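Local coordinates for protein carbon monoxide dehydrogenase (Thermococcus sp. AM4, PDB 6T7J) that catalyses the oxidation of carbon monoxide to carbon dioxide with ferredoxin as electron acceptor, and is caught here with its active-site cluster lacking nickel, at residues Glu142-Glu146 / His147-Arg151; Lys181-Lys185 / Ala186-Pro190; Ile384-Glu387 / Ile388-Ala392; Lys506-Ala510 / Leu511-Pro515. All coordinates share one frame; numbering follows the deposited sequence.

Interaction 1: Glu142-Glu146 / His147-Arg151; sequences EGKDE and HEIAR
Asp-145 and Ile-149 join the loop to the first turn of helix 146-162: Ile-149 N donates to Asp-145 O at 3.1 Å, almost straight at 176°. One residue on, Ala-150 N reaches Glu-146 O, so the chain passes directly from an extended approach into alpha-helical bonding, with Asp-145 at the N-cap position.

The side chains follow this turn. Ile-149 lies back along the carbonyl that holds its own N-H, with CG1 3.2 Å from Asp-145 O. The same CG1 meets Lys-144 CB at 3.7 Å; CG1 is placed beside the backbone N (chi1 -59°), which directs this branch toward the loop. Cutting Ile-149 back to an alanine is likely to leave Lys-144 CB without its apolar neighbour and to open a gap against Leu-130 and Ala-134 of helix 127-136. The rest of Lys-144 runs away extended, and its NZ bonds to Ser-140 O and forms a salt bridge with Glu-152.

On the other flank Asp-145 and His-147 lie side by side, the carboxylate and imidazole planes nearly parallel, with Asp-145 OD2 3.9 Å from His-147 CB. Further along, Arg-151 NH1 forms a salt bridge with Glu-148 OE1 at 2.9 Å, meeting the oxygen nearly along its C-O bond, though the oxygen stands 26° out of the guanidinium plane; a weak bond from NE joins the same oxygen.

The helix start thus carries three acidic residues, Asp-145 at the N-cap and Glu-146 and Glu-148 in the first turn, a charge pattern likely to suit the positive end of the helix dipole, and Arg-151 probably balances the charge of Glu-148.

Interaction 2: Lys181-Lys185 / Ala186-Pro190; sequences KVWEK and AGVLP
Trp-183 and Gly-187 meet where helix 177-186 stops, and the backbone hydrogen bonds come first. Ala-186 N still makes the helical bond to Val-182 O at 2.9 Å. After it the pattern changes: Val-188 N reaches back five residues to Trp-183 O at 3.0 Å and 162°, and Gly-187 N bonds weakly to Glu-184 O at 3.1 Å. Gly-187 N also leans weakly on Trp-183 O, so that one carbonyl receives two donors. The positive phi of Gly-187 (74°) makes the reversal possible.

The apolar contacts lie over this turn. Val-188 CG2 packs on Trp-183 CB at 3.8 Å, the two side chains crossing at about a right angle. Leu-189 comes across Trp-183 in the same fashion: its CD2 touches CB at 3.6 Å and stands at the edge of the indole near CE3, close to the ring plane. Leu-189 CD1, the other branch, rests 3.9 Å from Glu-184 CB, so the leucine straddles two successive helix residues.

The indole continues inward, where NE1 bonds to Ala-569 O and the ring meets Trp-228 edge-to-face, while Val-188 packs on Ile-220 and Leu-224 of helix 212-242.

Together the bonds from Val-188 N to Trp-183 O and, weakly, from Gly-187 N to Glu-184 O, with the glycine as C-prime residue, make a Schellman motif, and the Trp-183/Val-188 pair supplies an apolar contact across the turn.

Interaction 3: Ile384-Glu387 / Ile388-Ala392; sequences IAKE and IVRIA
Lys-386 and Arg-390, one turn apart on the alpha-helix 381-395, lie side by side and point the same way. The helix packs beside the parallel sheet that holds strand 336-339, and its residues meet in the i to i+4 pattern. Lys-386 CB sits over one face of the Arg-390 guanidinium, 3.9 Å from NH2, and the lysine's CD comes 3.7 Å from NH1. The arginine is extended from CG to NE, with CG set beside its own backbone N (chi1 -85°), and this lays the flat group back over the preceding turn. The two charged ends are 4.6 Å apart (Lys-386 NZ to Arg-390 NH1), but both turn to one carboxylate: Lys-386 NZ makes a salt bridge with Glu-285, and Arg-390 NH1 has a long, weak ion pair with it, so the two cations share one acid, the lysine more closely.

On another flank Glu-387 and Ile-391 also run alongside each other, the aliphatic part of the glutamate (CG) 4.2 Å from Ile-391 CD1; both rest on Ile-374. Ile-384 and Ile-388 instead cross obliquely, CG2 of the first against CD1 of the second at 3.9 Å, and Ile-388 carries on to Ile-338 of the sheet. Ala-385 and Val-389 face helix 271-281, where they touch Ile-277, Ile-280 and Ala-281.

Four successive main-chain bonds hold this spacing, from Ile-388 N to Ile-384 O through to Ile-391 N to Glu-387 O. The straightest of them runs from Val-389 N to Ala-385 O, 3.0 Å at 174°, and Val-389 CG2 lies 3.2 Å from that same oxygen.

Interaction 4: Lys506-Ala510 / Leu511-Pro515; sequences KICEA and LNIPP
Cys-508 and Ile-513 face each other across the turn that brings helix 502-511 to a close and sends the chain toward strand 516-518. Asn-512 makes the turn with a positive phi of 55°. Leu-511 N still bonds to Ile-507 O, at 2.9 Å but well bent (133°). Beyond it Ile-513 N folds back to Cys-508 O at 3.1 Å, lying in the carbonyl plane on a lone pair, so this link spans five residues instead of the helical four.

The side chain of Cys-508 then packs against the returning loop. Its CB is 3.1 Å from Ile-513 O, and SG, beside the backbone N at chi1 -61°, reaches on to Pro-515 CA at 3.7 Å, with Pro-514 O equally near. The sulfur serves here as a packing group between helix and loop.

Leu-511 curls back over the last turn. Its CG lies 3.4 Å from Ile-507 O, CD2 sits by Ala-510 O, and CD1 approaches Ile-507 CG1 at 4.3 Å. Replacing Leu-511 with an alanine is likely to leave the apolar flank of Ile-507 without this neighbour and open a gap beside Leu-426.

Around the turn, Ile-507 touches Ile-442, Pro-514 packs on Phe-417 and Pro-515 on Val-497. The chain then enters strand 516-518, the outermost strand, within this chain, on one side of a parallel sheet, alongside strand 474-478.

Overall arrangement
From the N terminus the four contacts follow in series; each is local, so no long loop is closed and none nests in or crosses another. Interaction 1 starts helix 146-162, packed on helices 81-115 and 127-136. Interaction 2 stops the next helix, 177-186, against helix 212-242; the two centres are 33 Å apart. Interaction 3 lies within helix 381-395, tying it to helices 271-281 and 284-292 and to the parallel sheet with strand 336-339, on the opposite side of the chain's centre from interaction 2. Interaction 4 leads helix 502-511 into strand 516-518 of the second parallel sheet. No pair touches: the nearest atoms, in interactions 1 and 2, are about 20 Å apart.

Interaction 1: Glu142-Glu146 / His147-Arg151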
# COMPACT_ATOMS: atom_id res chain seq x y z
N GLU A 142 17.05 -0.54 36.10
CA GLU A 142 17.82 -0.11 37.26
C GLU A 142 19.29 0.03 36.92
O GLU A 142 19.85 -0.74 36.13
CB GLU A 142 17.62 -1.08 38.42
CG GLU A 142 18.16 -2.49 38.21
CD GLU A 142 18.16 -3.29 39.50
OE1 GLU A 142 18.83 -2.85 40.47
OE2 GLU A 142 17.49 -4.34 39.56
N GLY A 143 19.92 1.04 37.52
CA GLY A 143 21.31 1.36 37.25
C GLY A 143 21.56 2.17 36.00
O GLY A 143 22.72 2.45 35.69
N LYS A 144 20.51 2.56 35.28
CA LYS A 144 20.66 3.23 33.99
C LYS A 144 20.10 4.65 34.06
O LYS A 144 19.12 4.92 34.76
CB LYS A 144 19.95 2.46 32.88
CG LYS A 144 20.54 1.08 32.62
CD LYS A 144 19.70 0.32 31.61
CE LYS A 144 20.28 -1.06 31.35
NZ LYS A 144 19.41 -1.87 30.46
N ASP A 145 20.74 5.54 33.31
CA ASP A 145 20.23 6.89 33.14
C ASP A 145 18.92 6.87 32.35
O ASP A 145 18.61 5.90 31.65
CB ASP A 145 21.27 7.75 32.41
CG ASP A 145 20.92 9.23 32.42
OD1 ASP A 145 20.33 9.69 33.42
OD2 ASP A 145 21.23 9.92 31.43
N GLU A 146 18.15 7.95 32.48
CA GLU A 146 16.90 8.06 31.73
C GLU A 146 17.16 7.98 30.23
O GLU A 146 16.43 7.29 29.50
CB GLU A 146 16.19 9.37 32.07
CG GLU A 146 16.27 9.77 33.54
CD GLU A 146 15.63 11.13 33.80
OE1 GLU A 146 15.49 11.91 32.83
OE2 GLU A 146 15.28 11.41 34.96
N HIS A 147 18.19 8.67 29.74
CA HIS A 147 18.44 8.73 28.31
C HIS A 147 18.94 7.39 27.76
O HIS A 147 18.64 7.05 26.61
CB HIS A 147 19.44 9.85 28.01
CG HIS A 147 18.87 11.22 28.18
ND1 HIS A 147 18.80 12.13 27.15
CD2 HIS A 147 18.33 11.83 29.26
CE1 HIS A 147 18.25 13.25 27.59
NE2 HIS A 147 17.95 13.09 28.86
N GLU A 148 19.67 6.61 28.56
CA GLU A 148 20.10 5.29 28.09
C GLU A 148 18.92 4.33 27.98
O GLU A 148 18.81 3.56 27.01
CB GLU A 148 21.18 4.74 29.02
CG GLU A 148 21.42 3.25 28.90
CD GLU A 148 22.01 2.85 27.56
OE1 GLU A 148 22.54 3.73 26.85
OE2 GLU A 148 21.94 1.65 27.21
N ILE A 149 18.03 4.34 28.99
CA ILE A 149 16.78 3.60 28.90
C ILE A 149 16.02 4.00 27.64
O ILE A 149 15.52 3.15 26.89
CB ILE A 149 15.92 3.84 30.16
CG1 ILE A 149 16.67 3.40 31.42
CG2 ILE A 149 14.59 3.12 30.05
CD1 ILE A 149 16.02 3.86 32.70
N ALA A 150 15.94 5.31 27.39
CA ALA A 150 15.24 5.81 26.21
C ALA A 150 15.90 5.32 24.93
O ALA A 150 15.22 5.02 23.95
CB ALA A 150 15.17 7.33 26.24
N ARG A 151 17.24 5.22 24.92
CA ARG A 151 17.94 4.74 23.73
C ARG A 151 17.60 3.29 23.43
O ARG A 151 17.29 2.93 22.29
CB ARG A 151 19.46 4.90 23.92
CG ARG A 151 20.01 6.24 23.47
CD ARG A 151 21.51 6.17 23.22
NE ARG A 151 22.27 5.89 24.44
CZ ARG A 151 22.64 6.81 25.33
NH1 ARG A 151 23.33 6.46 26.40
NH2 ARG A 151 22.32 8.09 25.13

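Interaction 2: Lys181-Lys185 / Ala186-Pro190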
# COMPACT_ATOMS: atom_id res chain seq x y z
N LYS A 181 -3.26 -15.68 22.59
CA LYS A 181 -3.59 -17.04 22.21
C LYS A 181 -4.63 -17.07 21.10
O LYS A 181 -4.56 -17.90 20.19
CB LYS A 181 -4.07 -17.82 23.43
CG LYS A 181 -4.33 -19.29 23.18
CD LYS A 181 -3.07 -20.00 22.72
CE LYS A 181 -3.35 -20.88 21.50
NZ LYS A 181 -4.28 -21.99 21.82
N VAL A 182 -5.61 -16.15 21.16
CA VAL A 182 -6.61 -16.05 20.10
C VAL A 182 -5.95 -15.74 18.76
O VAL A 182 -6.17 -16.44 17.76
CB VAL A 182 -7.65 -14.97 20.46
CG1 VAL A 182 -8.43 -14.55 19.22
CG2 VAL A 182 -8.60 -15.49 21.54
N TRP A 183 -5.11 -14.70 18.73
CA TRP A 183 -4.43 -14.31 17.50
C TRP A 183 -3.48 -15.40 17.02
O TRP A 183 -3.28 -15.56 15.81
CB TRP A 183 -3.68 -13.00 17.71
CG TRP A 183 -4.54 -11.85 18.10
CD1 TRP A 183 -5.83 -11.62 17.71
CD2 TRP A 183 -4.18 -10.75 18.94
NE1 TRP A 183 -6.30 -10.46 18.26
CE2 TRP A 183 -5.30 -9.90 19.02
CE3 TRP A 183 -3.02 -10.40 19.64
CZ2 TRP A 183 -5.30 -8.72 19.77
CZ3 TRP A 183 -3.02 -9.23 20.38
CH2 TRP A 183 -4.15 -8.41 20.44
N GLU A 184 -2.87 -16.14 17.95
CA GLU A 184 -1.98 -17.23 17.56
C GLU A 184 -2.75 -18.36 16.90
O GLU A 184 -2.33 -18.88 15.86
CB GLU A 184 -1.21 -17.73 18.79
CG GLU A 184 -0.28 -18.90 18.51
CD GLU A 184 0.41 -19.39 19.78
OE1 GLU A 184 1.01 -20.48 19.74
OE2 GLU A 184 0.35 -18.67 20.80
N LYS A 185 -3.88 -18.76 17.49
CA LYS A 185 -4.71 -19.79 16.87
C LYS A 185 -5.22 -19.34 15.51
O LYS A 185 -5.25 -20.13 14.55
CB LYS A 185 -5.88 -20.15 17.79
CG LYS A 185 -6.41 -21.56 17.60
CD LYS A 185 -7.93 -21.58 17.48
CE LYS A 185 -8.39 -21.33 16.04
NZ LYS A 185 -7.95 -22.40 15.10
N ALA A 186 -5.61 -18.07 15.39
CA ALA A 186 -6.05 -17.54 14.10
C ALA A 186 -4.89 -17.31 13.14
O ALA A 186 -5.12 -17.23 11.93
CB ALA A 186 -6.82 -16.23 14.30
N GLY A 187 -3.67 -17.21 13.65
CA GLY A 187 -2.52 -16.96 12.79
C GLY A 187 -2.43 -15.54 12.27
O GLY A 187 -1.96 -15.33 11.15
N VAL A 188 -2.86 -14.56 13.06
CA VAL A 188 -2.89 -13.17 12.63
C VAL A 188 -1.94 -12.30 13.46
O VAL A 188 -2.06 -11.08 13.46
CB VAL A 188 -4.33 -12.61 12.69
CG1 VAL A 188 -5.26 -13.43 11.80
CG2 VAL A 188 -4.84 -12.59 14.12
N LEU A 189 -0.99 -12.92 14.15
CA LEU A 189 -0.04 -12.16 14.95
C LEU A 189 0.83 -11.31 14.03
O LEU A 189 1.49 -11.85 13.13
CB LEU A 189 0.83 -13.10 15.79
CG LEU A 189 0.19 -13.67 17.05
CD1 LEU A 189 1.08 -14.73 17.68
CD2 LEU A 189 -0.10 -12.56 18.05
N PRO A 190 0.86 -9.99 14.20
CA PRO A 190 1.68 -9.15 13.33
C PRO A 190 3.16 -9.26 13.68
O PRO A 190 3.54 -9.41 14.84
CB PRO A 190 1.15 -7.74 13.60
CG PRO A 190 0.62 -7.80 15.00
CD PRO A 190 0.10 -9.20 15.19

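Interaction 3: Ile384-Glu387 / Ile388-Ala392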
# COMPACT_ATOMS: atom_id res chain seq x y z
N ILE A 384 11.56 27.70 13.83
CA ILE A 384 10.51 27.56 12.82
C ILE A 384 9.16 27.96 13.40
O ILE A 384 8.35 28.62 12.73
CB ILE A 384 10.49 26.12 12.26
CG1 ILE A 384 11.90 25.68 11.87
CG2 ILE A 384 9.55 26.03 11.07
CD1 ILE A 384 12.39 26.24 10.56
N ALA A 385 8.88 27.56 14.64
CA ALA A 385 7.62 27.92 15.27
C ALA A 385 7.50 29.43 15.44
O ALA A 385 6.43 30.01 15.19
CB ALA A 385 7.48 27.21 16.61
N LYS A 386 8.58 30.08 15.87
CA LYS A 386 8.59 31.54 15.98
C LYS A 386 8.30 32.18 14.63
O LYS A 386 7.48 33.10 14.53
CB LYS A 386 9.94 32.02 16.51
CG LYS A 386 10.09 31.98 18.02
CD LYS A 386 11.35 32.71 18.44
CE LYS A 386 11.58 32.66 19.94
NZ LYS A 386 12.60 33.66 20.36
N GLU A 387 8.98 31.71 13.58
CA GLU A 387 8.77 32.26 12.24
C GLU A 387 7.32 32.12 11.80
O GLU A 387 6.72 33.06 11.26
CB GLU A 387 9.71 31.56 11.26
CG GLU A 387 9.50 31.87 9.80
CD GLU A 387 10.27 30.92 8.90
OE1 GLU A 387 10.87 29.96 9.43
OE2 GLU A 387 10.28 31.13 7.67
N ILE A 388 6.72 30.95 12.06
CA ILE A 388 5.34 30.70 11.63
C ILE A 388 4.37 31.62 12.37
O ILE A 388 3.50 32.26 11.77
CB ILE A 388 5.00 29.21 11.84
CG1 ILE A 388 5.67 28.35 10.77
CG2 ILE A 388 3.50 29.00 11.86
CD1 ILE A 388 5.78 26.89 11.14
N VAL A 389 4.50 31.68 13.70
CA VAL A 389 3.62 32.54 14.49
C VAL A 389 3.80 34.00 14.08
O VAL A 389 2.83 34.77 14.05
CB VAL A 389 3.88 32.34 16.00
CG1 VAL A 389 2.99 33.25 16.81
CG2 VAL A 389 3.64 30.89 16.39
N ARG A 390 5.03 34.39 13.74
CA ARG A 390 5.27 35.75 13.28
C ARG A 390 4.55 36.03 11.97
O ARG A 390 3.99 37.11 11.79
CB ARG A 390 6.77 36.00 13.13
CG ARG A 390 7.45 36.41 14.42
CD ARG A 390 8.81 37.03 14.19
NE ARG A 390 9.67 36.85 15.36
CZ ARG A 390 10.66 35.97 15.43
NH1 ARG A 390 11.39 35.87 16.53
NH2 ARG A 390 10.93 35.18 14.39
N ILE A 391 4.57 35.07 11.05
CA ILE A 391 3.87 35.26 9.78
C ILE A 391 2.37 35.44 10.03
O ILE A 391 1.73 36.32 9.43
CB ILE A 391 4.16 34.09 8.83
CG1 ILE A 391 5.63 34.11 8.42
CG2 ILE A 391 3.26 34.17 7.60
CD1 ILE A 391 6.06 32.91 7.64
N ALA A 392 1.81 34.65 10.94
CA ALA A 392 0.39 34.81 11.27
C ALA A 392 0.11 36.19 11.86
O ALA A 392 -0.84 36.89 11.46
CB ALA A 392 -0.05 33.71 12.24

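Interaction 4: Lys506-Ala510 / Leu511-Pro515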
# COMPACT_ATOMS: atom_id res chain seq x y z
N LYS A 506 -24.75 8.83 39.57
CA LYS A 506 -24.20 8.66 40.92
C LYS A 506 -22.69 8.47 40.88
O LYS A 506 -21.97 9.09 41.66
CB LYS A 506 -24.88 7.49 41.62
CG LYS A 506 -26.39 7.61 41.72
CD LYS A 506 -27.00 6.43 42.45
CE LYS A 506 -28.17 6.88 43.32
NZ LYS A 506 -27.70 7.57 44.55
N ILE A 507 -22.19 7.63 39.97
CA ILE A 507 -20.76 7.35 39.99
C ILE A 507 -19.95 8.53 39.45
O ILE A 507 -18.84 8.79 39.93
CB ILE A 507 -20.45 6.04 39.25
CG1 ILE A 507 -19.12 5.47 39.74
CG2 ILE A 507 -20.45 6.23 37.74
CD1 ILE A 507 -18.72 4.18 39.08
N CYS A 508 -20.48 9.26 38.47
CA CYS A 508 -19.77 10.43 37.96
C CYS A 508 -19.75 11.55 39.00
O CYS A 508 -18.78 12.32 39.04
CB CYS A 508 -20.40 10.92 36.66
SG CYS A 508 -20.35 9.72 35.30
N GLU A 509 -20.78 11.65 39.83
CA GLU A 509 -20.70 12.61 40.93
C GLU A 509 -19.82 12.10 42.06
O GLU A 509 -19.24 12.90 42.80
CB GLU A 509 -22.11 12.94 41.43
CG GLU A 509 -22.74 14.12 40.70
CD GLU A 509 -24.23 14.25 40.94
OE1 GLU A 509 -24.63 14.42 42.12
OE2 GLU A 509 -25.00 14.18 39.96
N ALA A 510 -19.69 10.77 42.20
CA ALA A 510 -18.80 10.21 43.21
C ALA A 510 -17.33 10.34 42.83
O ALA A 510 -16.47 10.34 43.72
CB ALA A 510 -19.14 8.74 43.45
N LEU A 511 -17.01 10.45 41.54
CA LEU A 511 -15.64 10.61 41.09
C LEU A 511 -15.37 11.95 40.43
O LEU A 511 -14.23 12.22 40.04
CB LEU A 511 -15.26 9.47 40.13
CG LEU A 511 -15.59 8.06 40.62
CD1 LEU A 511 -15.10 7.02 39.63
CD2 LEU A 511 -14.99 7.81 42.00
N ASN A 512 -16.39 12.81 40.31
CA ASN A 512 -16.26 14.14 39.70
C ASN A 512 -15.70 14.05 38.28
O ASN A 512 -14.74 14.74 37.92
CB ASN A 512 -15.43 15.08 40.57
CG ASN A 512 -15.63 16.53 40.20
OD1 ASN A 512 -16.65 16.90 39.62
ND2 ASN A 512 -14.66 17.37 40.54
N ILE A 513 -16.31 13.19 37.47
CA ILE A 513 -15.97 13.08 36.05
C ILE A 513 -17.26 13.25 35.25
O ILE A 513 -18.37 13.08 35.79
CB ILE A 513 -15.28 11.74 35.73
CG1 ILE A 513 -16.18 10.56 36.12
CG2 ILE A 513 -13.93 11.64 36.43
CD1 ILE A 513 -15.60 9.21 35.78
N PRO A 514 -17.16 13.60 33.98
CA PRO A 514 -18.35 13.64 33.13
C PRO A 514 -18.78 12.24 32.74
O PRO A 514 -18.02 11.28 32.92
CB PRO A 514 -17.89 14.45 31.90
CG PRO A 514 -16.57 15.05 32.28
CD PRO A 514 -15.97 14.12 33.28
N PRO A 515 -20.00 12.07 32.21
CA PRO A 515 -20.40 10.75 31.71
C PRO A 515 -19.79 10.39 30.36
O PRO A 515 -19.99 9.26 29.89
CB PRO A 515 -21.93 10.87 31.60
CG PRO A 515 -22.17 12.31 31.36
CD PRO A 515 -21.09 13.05 32.12